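Local structure of beta-lactamase (Sphaerobacter thermophilus, 4EWF) at residues M59-Y63 with A187-L192; A162-A168 with V238-F242; R200-V205 with V224-I230. The protein probably hydrolyses the amide bond of beta-lactams to give substituted beta-amino acids. One frame throughout, in Å; residues are numbered along the deposited sequence.

Contact 1: residues M59-Y63 with A187-L192; sequences MIAVY and AMLAML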
loop_
_atom_site.group_PDB
_atom_site.type_symbol
_atom_site.label_atom_id
_atom_site.label_comp_id
_atom_site.label_asym_id
_atom_site.label_seq_id
_atom_site.Cartn_x
_atom_site.Cartn_y
_atom_site.Cartn_z
HETATM N N MSE A 59 8.213 3.009 4.969
HETATM C CA MSE A 59 8.251 4.462 4.847
HETATM C C MSE A 59 8.021 5.127 6.207
HETATM O O MSE A 59 8.690 6.092 6.564
HETATM C CB MSE A 59 7.190 4.944 3.859
HETATM C CG MSE A 59 7.093 6.469 3.740
HETATM SE SE MSE A 59 5.744 6.988 2.427
HETATM C CE MSE A 59 4.185 6.160 3.158
ATOM N N ILE A 60 7.064 4.606 6.970
ATOM C CA ILE A 60 6.777 5.182 8.272
ATOM C C ILE A 60 8.021 5.097 9.162
ATOM O O ILE A 60 8.353 6.045 9.878
ATOM C CB ILE A 60 5.549 4.515 8.939
ATOM C CG1 ILE A 60 4.298 4.788 8.098
ATOM C CG2 ILE A 60 5.365 5.049 10.359
ATOM C CD1 ILE A 60 3.039 3.942 8.490
ATOM N N ALA A 61 8.718 3.965 9.107
ATOM C CA ALA A 61 9.921 3.806 9.928
ATOM C C ALA A 61 10.952 4.859 9.545
ATOM O O ALA A 61 11.626 5.427 10.407
ATOM C CB ALA A 61 10.505 2.408 9.783
ATOM N N VAL A 62 11.072 5.113 8.245
ATOM C CA VAL A 62 11.993 6.135 7.762
ATOM C C VAL A 62 11.652 7.526 8.307
ATOM O O VAL A 62 12.509 8.210 8.875
ATOM C CB VAL A 62 12.035 6.163 6.220
ATOM C CG1 VAL A 62 12.835 7.354 5.739
ATOM C CG2 VAL A 62 12.615 4.857 5.689
ATOM N N TYR A 63 10.400 7.952 8.161
ATOM C CA TYR A 63 10.033 9.284 8.645
ATOM C C TYR A 63 10.135 9.425 10.165
ATOM O O TYR A 63 10.433 10.513 10.667
ATOM C CB TYR A 63 8.655 9.728 8.130
ATOM C CG TYR A 63 8.701 10.169 6.680
ATOM C CD1 TYR A 63 8.808 11.519 6.349
ATOM C CD2 TYR A 63 8.686 9.240 5.649
ATOM C CE1 TYR A 63 8.870 11.933 5.027
ATOM C CE2 TYR A 63 8.751 9.641 4.321
ATOM C CZ TYR A 63 8.842 10.994 4.016
ATOM O OH TYR A 63 8.915 11.398 2.698
ATOM N N ALA A 187 3.648 14.605 4.689
ATOM C CA ALA A 187 4.597 14.256 3.627
ATOM C C ALA A 187 4.401 12.832 3.095
ATOM O O ALA A 187 4.626 12.560 1.911
ATOM C CB ALA A 187 6.037 14.442 4.102
HETATM N N MSE A 188 4.011 11.908 3.966
HETATM C CA MSE A 188 3.849 10.522 3.531
HETATM C C MSE A 188 2.608 10.351 2.670
HETATM O O MSE A 188 2.621 9.590 1.699
HETATM C CB MSE A 188 3.850 9.555 4.718
HETATM C CG MSE A 188 5.232 9.319 5.268
HETATM SE SE MSE A 188 5.247 7.998 6.690
HETATM C CE MSE A 188 4.626 9.094 8.145
ATOM N N LEU A 189 1.547 11.066 3.020
ATOM C CA LEU A 189 0.314 11.032 2.234
ATOM C C LEU A 189 0.562 11.619 0.847
ATOM O O LEU A 189 0.036 11.126 -0.157
ATOM C CB LEU A 189 -0.799 11.800 2.950
ATOM C CG LEU A 189 -1.364 11.100 4.193
ATOM C CD1 LEU A 189 -2.225 12.062 5.010
ATOM C CD2 LEU A 189 -2.147 9.859 3.806
ATOM N N ALA A 190 1.352 12.688 0.792
ATOM C CA ALA A 190 1.780 13.225 -0.490
ATOM C C ALA A 190 2.618 12.219 -1.309
ATOM O O ALA A 190 2.545 12.204 -2.539
ATOM C CB ALA A 190 2.531 14.562 -0.299
HETATM N N MSE A 191 3.423 11.388 -0.646
HETATM C CA MSE A 191 4.161 10.342 -1.369
HETATM C C MSE A 191 3.188 9.336 -1.993
HETATM O O MSE A 191 3.325 8.971 -3.162
HETATM C CB MSE A 191 5.124 9.580 -0.452
HETATM C CG MSE A 191 6.406 10.302 -0.141
HETATM SE SE MSE A 191 7.527 10.536 -1.751
HETATM C CE MSE A 191 8.948 11.609 -0.929
ATOM N N LEU A 192 2.229 8.861 -1.196
ATOM C CA LEU A 192 1.233 7.912 -1.701
ATOM C C LEU A 192 0.468 8.479 -2.897
ATOM O O LEU A 192 0.087 7.738 -3.800
ATOM C CB LEU A 192 0.264 7.476 -0.592
ATOM C CG LEU A 192 0.941 6.619 0.479
ATOM C CD1 LEU A 192 0.037 6.454 1.686
ATOM C CD2 LEU A 192 1.342 5.247 -0.103
#
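The backbone hydrogen bond from Tyr-63 N to Met-59 O (3.0 Å) sets Tyr-63 and Met-59 one turn apart on helix 55-67, and both reach across to Met-188 of helix 182-192. This is helix-on-helix packing within the helical part of the class A beta-lactamase fold. The two segments run roughly antiparallel, at 145°, with axes 11.2 Å apart, a wide spacing filled by three long methionine chains, all present as selenomethionine.

Met-188 lies at the centre of the interface. Its CG sits over one face of the Tyr-63 ring, displaced toward the rim and 3.5 Å from CD2, a CH-pi contact. The selenium follows obliquely, 4.6 Å from the centroid of the Tyr-63 ring, as a Met-aromatic contact. On its other flank the same SE meets the Ile-60 side chain at CG1 (3.6 Å), the two chains crossing at about a right angle. A bend at the last torsion turns Met-188 CE back toward Tyr-63 CB.

Met-59 and Met-188 slide past each other in opposite directions. With CG anti to the backbone nitrogen (chi1 176°), Met-59 runs straight out from its helix and brings SE to 3.7 Å from Met-188 CG. A bend at chi3 (59°) then swings its methyl CE toward Met-188 CB and the side chain of Leu-192.

Val-106 and Ile-110 of helix 102-111 lie against Met-59, and Leu-174 of helix 164-175 against Met-188 and Leu-192. Ala-187 CB approaches Tyr-63 CE1 obliquely at 3.9 Å, and the terminal methyl of Met-191, CE, rests 3.6 Å from Tyr-63 OH.

Contact 2: residues A162-A168 with V238-F242; sequences ATPDDYA and VVAVF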
loop_
_atom_site.group_PDB
_atom_site.type_symbol
_atom_site.label_atom_id
_atom_site.label_comp_id
_atom_site.label_asym_id
_atom_site.label_seq_id
_atom_site.Cartn_x
_atom_site.Cartn_y
_atom_site.Cartn_z
ATOM N N ALA A 162 0.377 -9.901 5.419
ATOM C CA ALA A 162 -0.487 -8.764 5.690
ATOM C C ALA A 162 -1.907 -9.245 5.947
ATOM O O ALA A 162 -2.286 -10.336 5.514
ATOM C CB ALA A 162 -0.496 -7.835 4.492
ATOM N N THR A 163 -2.706 -8.417 6.617
ATOM C CA THR A 163 -4.153 -8.601 6.568
ATOM C C THR A 163 -4.767 -7.291 6.129
ATOM O O THR A 163 -4.200 -6.235 6.367
ATOM C CB THR A 163 -4.781 -9.014 7.930
ATOM O OG1 THR A 163 -4.696 -7.920 8.843
ATOM C CG2 THR A 163 -4.067 -10.216 8.515
ATOM N N PRO A 164 -5.936 -7.354 5.476
ATOM C CA PRO A 164 -6.613 -6.106 5.097
ATOM C C PRO A 164 -6.882 -5.238 6.343
ATOM O O PRO A 164 -6.641 -4.028 6.296
ATOM C CB PRO A 164 -7.930 -6.597 4.455
ATOM C CG PRO A 164 -7.641 -8.028 4.011
ATOM C CD PRO A 164 -6.689 -8.561 5.073
ATOM N N ASP A 165 -7.343 -5.847 7.441
ATOM C CA ASP A 165 -7.567 -5.108 8.690
ATOM C C ASP A 165 -6.337 -4.304 9.116
ATOM O O ASP A 165 -6.444 -3.123 9.478
ATOM C CB ASP A 165 -7.913 -6.053 9.857
ATOM C CG ASP A 165 -9.361 -6.530 9.826
ATOM O OD1 ASP A 165 -10.167 -6.016 9.015
ATOM O OD2 ASP A 165 -9.685 -7.434 10.620
ATOM N N ASP A 166 -5.182 -4.962 9.124
ATOM C CA ASP A 166 -3.946 -4.312 9.549
ATOM C C ASP A 166 -3.577 -3.136 8.644
ATOM O O ASP A 166 -3.149 -2.088 9.121
ATOM C CB ASP A 166 -2.785 -5.313 9.560
ATOM C CG ASP A 166 -2.807 -6.228 10.788
ATOM O OD1 ASP A 166 -3.770 -6.138 11.592
ATOM O OD2 ASP A 166 -1.872 -7.054 10.934
ATOM N N TYR A 167 -3.723 -3.313 7.337
ATOM C CA TYR A 167 -3.323 -2.256 6.411
ATOM C C TYR A 167 -4.300 -1.085 6.390
ATOM O O TYR A 167 -3.913 0.050 6.107
ATOM C CB TYR A 167 -2.974 -2.826 5.016
ATOM C CG TYR A 167 -1.527 -3.258 5.049
ATOM C CD1 TYR A 167 -0.538 -2.429 4.555
ATOM C CD2 TYR A 167 -1.145 -4.441 5.687
ATOM C CE1 TYR A 167 0.798 -2.774 4.626
ATOM C CE2 TYR A 167 0.207 -4.800 5.778
ATOM C CZ TYR A 167 1.172 -3.947 5.243
ATOM O OH TYR A 167 2.515 -4.259 5.297
ATOM N N ALA A 168 -5.555 -1.343 6.750
ATOM C CA ALA A 168 -6.488 -0.246 6.937
ATOM C C ALA A 168 -6.067 0.583 8.166
ATOM O O ALA A 168 -6.089 1.813 8.124
ATOM C CB ALA A 168 -7.928 -0.759 7.062
ATOM N N VAL A 238 -11.130 4.826 3.253
ATOM C CA VAL A 238 -9.920 4.002 3.387
ATOM C C VAL A 238 -10.146 2.648 2.728
ATOM O O VAL A 238 -11.152 2.000 2.977
ATOM C CB VAL A 238 -9.518 3.799 4.863
ATOM C CG1 VAL A 238 -8.352 2.836 4.977
ATOM C CG2 VAL A 238 -9.183 5.147 5.513
ATOM N N VAL A 239 -9.199 2.223 1.894
ATOM C CA VAL A 239 -9.351 0.995 1.126
ATOM C C VAL A 239 -8.117 0.088 1.209
ATOM O O VAL A 239 -7.032 0.461 0.784
ATOM C CB VAL A 239 -9.633 1.314 -0.360
ATOM C CG1 VAL A 239 -9.703 0.013 -1.189
ATOM C CG2 VAL A 239 -10.912 2.139 -0.478
ATOM N N ALA A 240 -8.294 -1.103 1.758
ATOM C CA ALA A 240 -7.219 -2.093 1.765
ATOM C C ALA A 240 -7.746 -3.391 1.145
ATOM O O ALA A 240 -8.554 -4.099 1.745
ATOM C CB ALA A 240 -6.710 -2.321 3.200
ATOM N N VAL A 241 -7.332 -3.674 -0.081
ATOM C CA VAL A 241 -7.802 -4.869 -0.769
ATOM C C VAL A 241 -6.626 -5.733 -1.177
ATOM O O VAL A 241 -5.680 -5.251 -1.792
ATOM C CB VAL A 241 -8.623 -4.501 -2.017
ATOM C CG1 VAL A 241 -9.060 -5.754 -2.776
ATOM C CG2 VAL A 241 -9.833 -3.675 -1.595
ATOM N N PHE A 242 -6.683 -7.004 -0.788
ATOM C CA PHE A 242 -5.691 -7.997 -1.172
ATOM C C PHE A 242 -6.364 -9.052 -2.021
ATOM O O PHE A 242 -7.483 -9.468 -1.718
ATOM C CB PHE A 242 -5.055 -8.620 0.084
ATOM C CG PHE A 242 -4.190 -7.645 0.840
ATOM C CD1 PHE A 242 -2.807 -7.716 0.754
ATOM C CD2 PHE A 242 -4.762 -6.616 1.576
ATOM C CE1 PHE A 242 -1.996 -6.801 1.433
ATOM C CE2 PHE A 242 -3.959 -5.688 2.259
ATOM C CZ PHE A 242 -2.568 -5.783 2.177
#
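The Phe-242 ring turns its edge toward the face of the Tyr-167 ring in an offset edge-to-face pair, with centroids 5.8 Å apart and planes inclined at 65°. Phe-242 CZ is the leading atom, 4.0 Å from Tyr-167 CG, which lies near the plane of the phenylalanine. Other atoms crowd the same ring obliquely: Ala-162 CB comes to 3.6 Å from Phe-242 CE1, and Pro-164 CA lies beside CE2. The Tyr-167 ring has Thr-163 O at its edge, in plane. Having CG beside its backbone nitrogen (chi1 -69°) leaves Phe-242 reaching into the angle between the start of the helix and the residue that precedes it.

Thr-163 is the N-cap of that helix, its OG1 accepting from Asp-166 N at 3.0 Å. Farther along, small side chains let the backbones come close: Ala-240 CB sits 3.5 Å from Pro-164 O, in the first turn of the helix. Val-238 CG1 then meets Ala-168 CB at 4.2 Å.

Alternate strand residues Val-238, Ala-240 and Phe-242 thus receive helix 164-175 on one face of the five-stranded antiparallel sheet of the alpha-beta-alpha sandwich. Strand 27-33 extends the platform through Thr-31, which touches Pro-164 and Ala-168, and Val-227 of strand 223-232 touches both aromatic residues from the other flank.

Contact 3: residues R200-V205 with V224-I230; sequences RIGRYV and VNDVGFI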
loop_
_atom_site.group_PDB
_atom_site.type_symbol
_atom_site.label_atom_id
_atom_site.label_comp_id
_atom_site.label_asym_id
_atom_site.label_seq_id
_atom_site.Cartn_x
_atom_site.Cartn_y
_atom_site.Cartn_z
ATOM N N ARG A 200 -5.951 0.382 -10.120
ATOM C CA ARG A 200 -6.589 -0.358 -9.024
ATOM C C ARG A 200 -7.481 0.578 -8.198
ATOM O O ARG A 200 -8.551 0.981 -8.658
ATOM C CB ARG A 200 -5.541 -1.113 -8.194
ATOM C CG ARG A 200 -4.624 -1.974 -9.093
ATOM C CD ARG A 200 -3.540 -2.750 -8.354
ATOM N NE ARG A 200 -2.560 -3.278 -9.307
ATOM C CZ ARG A 200 -1.503 -4.020 -8.983
ATOM N NH1 ARG A 200 -1.270 -4.351 -7.714
ATOM N NH2 ARG A 200 -0.675 -4.431 -9.941
ATOM N N ILE A 201 -7.047 0.951 -6.997
ATOM C CA ILE A 201 -7.825 1.908 -6.210
ATOM C C ILE A 201 -8.075 3.165 -7.045
ATOM O O ILE A 201 -9.167 3.753 -7.021
ATOM C CB ILE A 201 -7.110 2.274 -4.890
ATOM C CG1 ILE A 201 -7.227 1.115 -3.902
ATOM C CG2 ILE A 201 -7.688 3.561 -4.303
ATOM C CD1 ILE A 201 -6.320 1.235 -2.688
ATOM N N GLY A 202 -7.076 3.566 -7.819
ATOM C CA GLY A 202 -7.190 4.829 -8.530
ATOM C C GLY A 202 -8.135 4.843 -9.724
ATOM O O GLY A 202 -8.439 5.903 -10.277
ATOM N N ARG A 203 -8.606 3.678 -10.141
ATOM C CA ARG A 203 -9.255 3.605 -11.439
ATOM C C ARG A 203 -10.515 4.460 -11.580
ATOM O O ARG A 203 -10.702 5.181 -12.572
ATOM C CB ARG A 203 -9.558 2.164 -11.819
ATOM C CG ARG A 203 -10.139 2.095 -13.215
ATOM C CD ARG A 203 -10.211 0.677 -13.703
ATOM N NE ARG A 203 -11.149 0.565 -14.813
ATOM C CZ ARG A 203 -11.397 -0.570 -15.454
ATOM N NH1 ARG A 203 -12.277 -0.586 -16.454
ATOM N NH2 ARG A 203 -10.763 -1.689 -15.086
ATOM N N TYR A 204 -11.381 4.404 -10.586
ATOM C CA TYR A 204 -12.633 5.133 -10.694
ATOM C C TYR A 204 -12.675 6.350 -9.769
ATOM O O TYR A 204 -13.748 6.781 -9.336
ATOM C CB TYR A 204 -13.805 4.179 -10.444
ATOM C CG TYR A 204 -13.916 3.090 -11.492
ATOM C CD1 TYR A 204 -14.406 3.368 -12.756
ATOM C CD2 TYR A 204 -13.523 1.785 -11.215
ATOM C CE1 TYR A 204 -14.501 2.379 -13.721
ATOM C CE2 TYR A 204 -13.620 0.798 -12.169
ATOM C CZ TYR A 204 -14.109 1.100 -13.414
ATOM O OH TYR A 204 -14.207 0.113 -14.359
ATOM N N VAL A 205 -11.508 6.888 -9.434
ATOM C CA VAL A 205 -11.490 8.142 -8.700
ATOM C C VAL A 205 -11.820 9.241 -9.700
ATOM O O VAL A 205 -11.163 9.363 -10.727
ATOM C CB VAL A 205 -10.133 8.442 -8.054
ATOM C CG1 VAL A 205 -10.170 9.818 -7.393
ATOM C CG2 VAL A 205 -9.777 7.377 -7.034
ATOM N N VAL A 224 -2.349 -9.732 -6.332
ATOM C CA VAL A 224 -2.616 -8.344 -6.732
ATOM C C VAL A 224 -3.275 -7.576 -5.576
ATOM O O VAL A 224 -4.401 -7.897 -5.165
ATOM C CB VAL A 224 -3.479 -8.284 -8.020
ATOM C CG1 VAL A 224 -3.715 -6.815 -8.477
ATOM C CG2 VAL A 224 -2.820 -9.101 -9.144
ATOM N N ASN A 225 -2.553 -6.596 -5.025
ATOM C CA ASN A 225 -3.028 -5.839 -3.863
ATOM C C ASN A 225 -2.979 -4.339 -4.144
ATOM O O ASN A 225 -2.215 -3.886 -5.004
ATOM C CB ASN A 225 -2.154 -6.103 -2.607
ATOM C CG ASN A 225 -1.861 -7.571 -2.364
ATOM O OD1 ASN A 225 -2.696 -8.440 -2.611
ATOM N ND2 ASN A 225 -0.666 -7.854 -1.831
ATOM N N ASP A 226 -3.771 -3.570 -3.396
ATOM C CA ASP A 226 -3.649 -2.107 -3.372
ATOM C C ASP A 226 -4.180 -1.587 -2.032
ATOM O O ASP A 226 -5.227 -2.024 -1.555
ATOM C CB ASP A 226 -4.378 -1.465 -4.560
ATOM C CG ASP A 226 -3.822 -0.079 -4.927
ATOM O OD1 ASP A 226 -2.763 0.322 -4.386
ATOM O OD2 ASP A 226 -4.452 0.612 -5.759
ATOM N N VAL A 227 -3.438 -0.685 -1.408
ATOM C CA VAL A 227 -3.803 -0.172 -0.094
ATOM C C VAL A 227 -3.706 1.335 -0.129
ATOM O O VAL A 227 -2.653 1.873 -0.456
ATOM C CB VAL A 227 -2.834 -0.688 1.001
ATOM C CG1 VAL A 227 -3.077 0.067 2.327
ATOM C CG2 VAL A 227 -2.967 -2.201 1.179
ATOM N N GLY A 228 -4.792 2.037 0.176
ATOM C CA GLY A 228 -4.711 3.487 0.116
ATOM C C GLY A 228 -5.945 4.240 0.562
ATOM O O GLY A 228 -6.748 3.732 1.347
ATOM N N PHE A 229 -6.096 5.463 0.056
ATOM C CA PHE A 229 -7.191 6.305 0.475
ATOM C C PHE A 229 -7.708 7.123 -0.696
ATOM O O PHE A 229 -6.991 7.388 -1.660
ATOM C CB PHE A 229 -6.723 7.262 1.573
ATOM C CG PHE A 229 -5.733 8.272 1.090
ATOM C CD1 PHE A 229 -6.150 9.532 0.679
ATOM C CD2 PHE A 229 -4.380 7.956 1.012
ATOM C CE1 PHE A 229 -5.235 10.471 0.220
ATOM C CE2 PHE A 229 -3.456 8.895 0.555
ATOM C CZ PHE A 229 -3.884 10.143 0.147
ATOM N N ILE A 230 -8.963 7.524 -0.592
ATOM C CA ILE A 230 -9.535 8.482 -1.527
ATOM C C ILE A 230 -10.220 9.589 -0.735
ATOM O O ILE A 230 -11.063 9.322 0.125
ATOM C CB ILE A 230 -10.532 7.820 -2.485
ATOM C CG1 ILE A 230 -9.823 6.763 -3.333
ATOM C CG2 ILE A 230 -11.177 8.861 -3.383
ATOM C CD1 ILE A 230 -10.769 5.825 -4.009
HETATM O O HOH W 1 -4.447 2.151 -8.382
#
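Ile-201 and Asp-226 form the tight half of this contact, where a turn of the loop 200-205 is fastened to strand 223-232. Ile-201 N donates to Asp-226 OD2 (2.9 Å), which accepts through its anti lone pair, the one facing away from OD1. One water donates to the same OD2 and accepts from Arg-200 N and Gly-202 N, so the backbone N-H groups of three successive residues are tied to this one oxygen, one directly and two through the water. OD1 is hydrogen-bonded to Ser-215 OG. Past the carboxylate, Ile-201 reaches with CD1 onto the strand backbone, 3.3 Å from Gly-228 N, where glycine presents no side chain. Ile-230 CD1 is touched by Ile-201 CG2 and, tip to tip, by Val-205 CG2 at 3.5 Å.

Arg-200, extended from CG to NE, crosses obliquely over Val-224. Its NH1 donates to Asn-225 O at 2.9 Å, with the oxygen nearly in the guanidinium plane, though the donor is tilted 25° from the carbonyl plane. Val-224 CG1 lies over one face of the group, 3.6 Å from Arg-200 CZ. Ser-219, through NH2, and Glu-253, in a salt bridge to NE, complete its setting.

The loose side is the far end of the turn, where Arg-203 and Tyr-204 leave the strand and meet Gln-254 and Arg-261 of helix 249-266.

The loop thereby lies on the sheet face beside that helix, whose Thr-260 touches Ile-201 and Ile-230, while Trp-213 of the neighbouring strand 212-220 touches Val-205 and Ile-230.

How the contacts relate
From the N terminus, residues 59-63 come first; contact 1 closes a long loop from there to 187-192, tying helix 55-67 to helix 182-192. Contact 2 opens inside that loop, at 162-168, and closes beyond it at 238-242, so the two cross. Contact 3 follows contact 1 in series and is nested inside contact 2, joining the loop 200-205 to the sheet. Strands 223-232 and 235-244 are neighbours, and backbone atoms of Val-239 and Val-241 pair with Gly-228 and Asp-226. Contacts 2 and 3 thus load opposite faces of one sheet, while Phe-229 packs against Leu-189 and Leu-192, linking sheet to helical region.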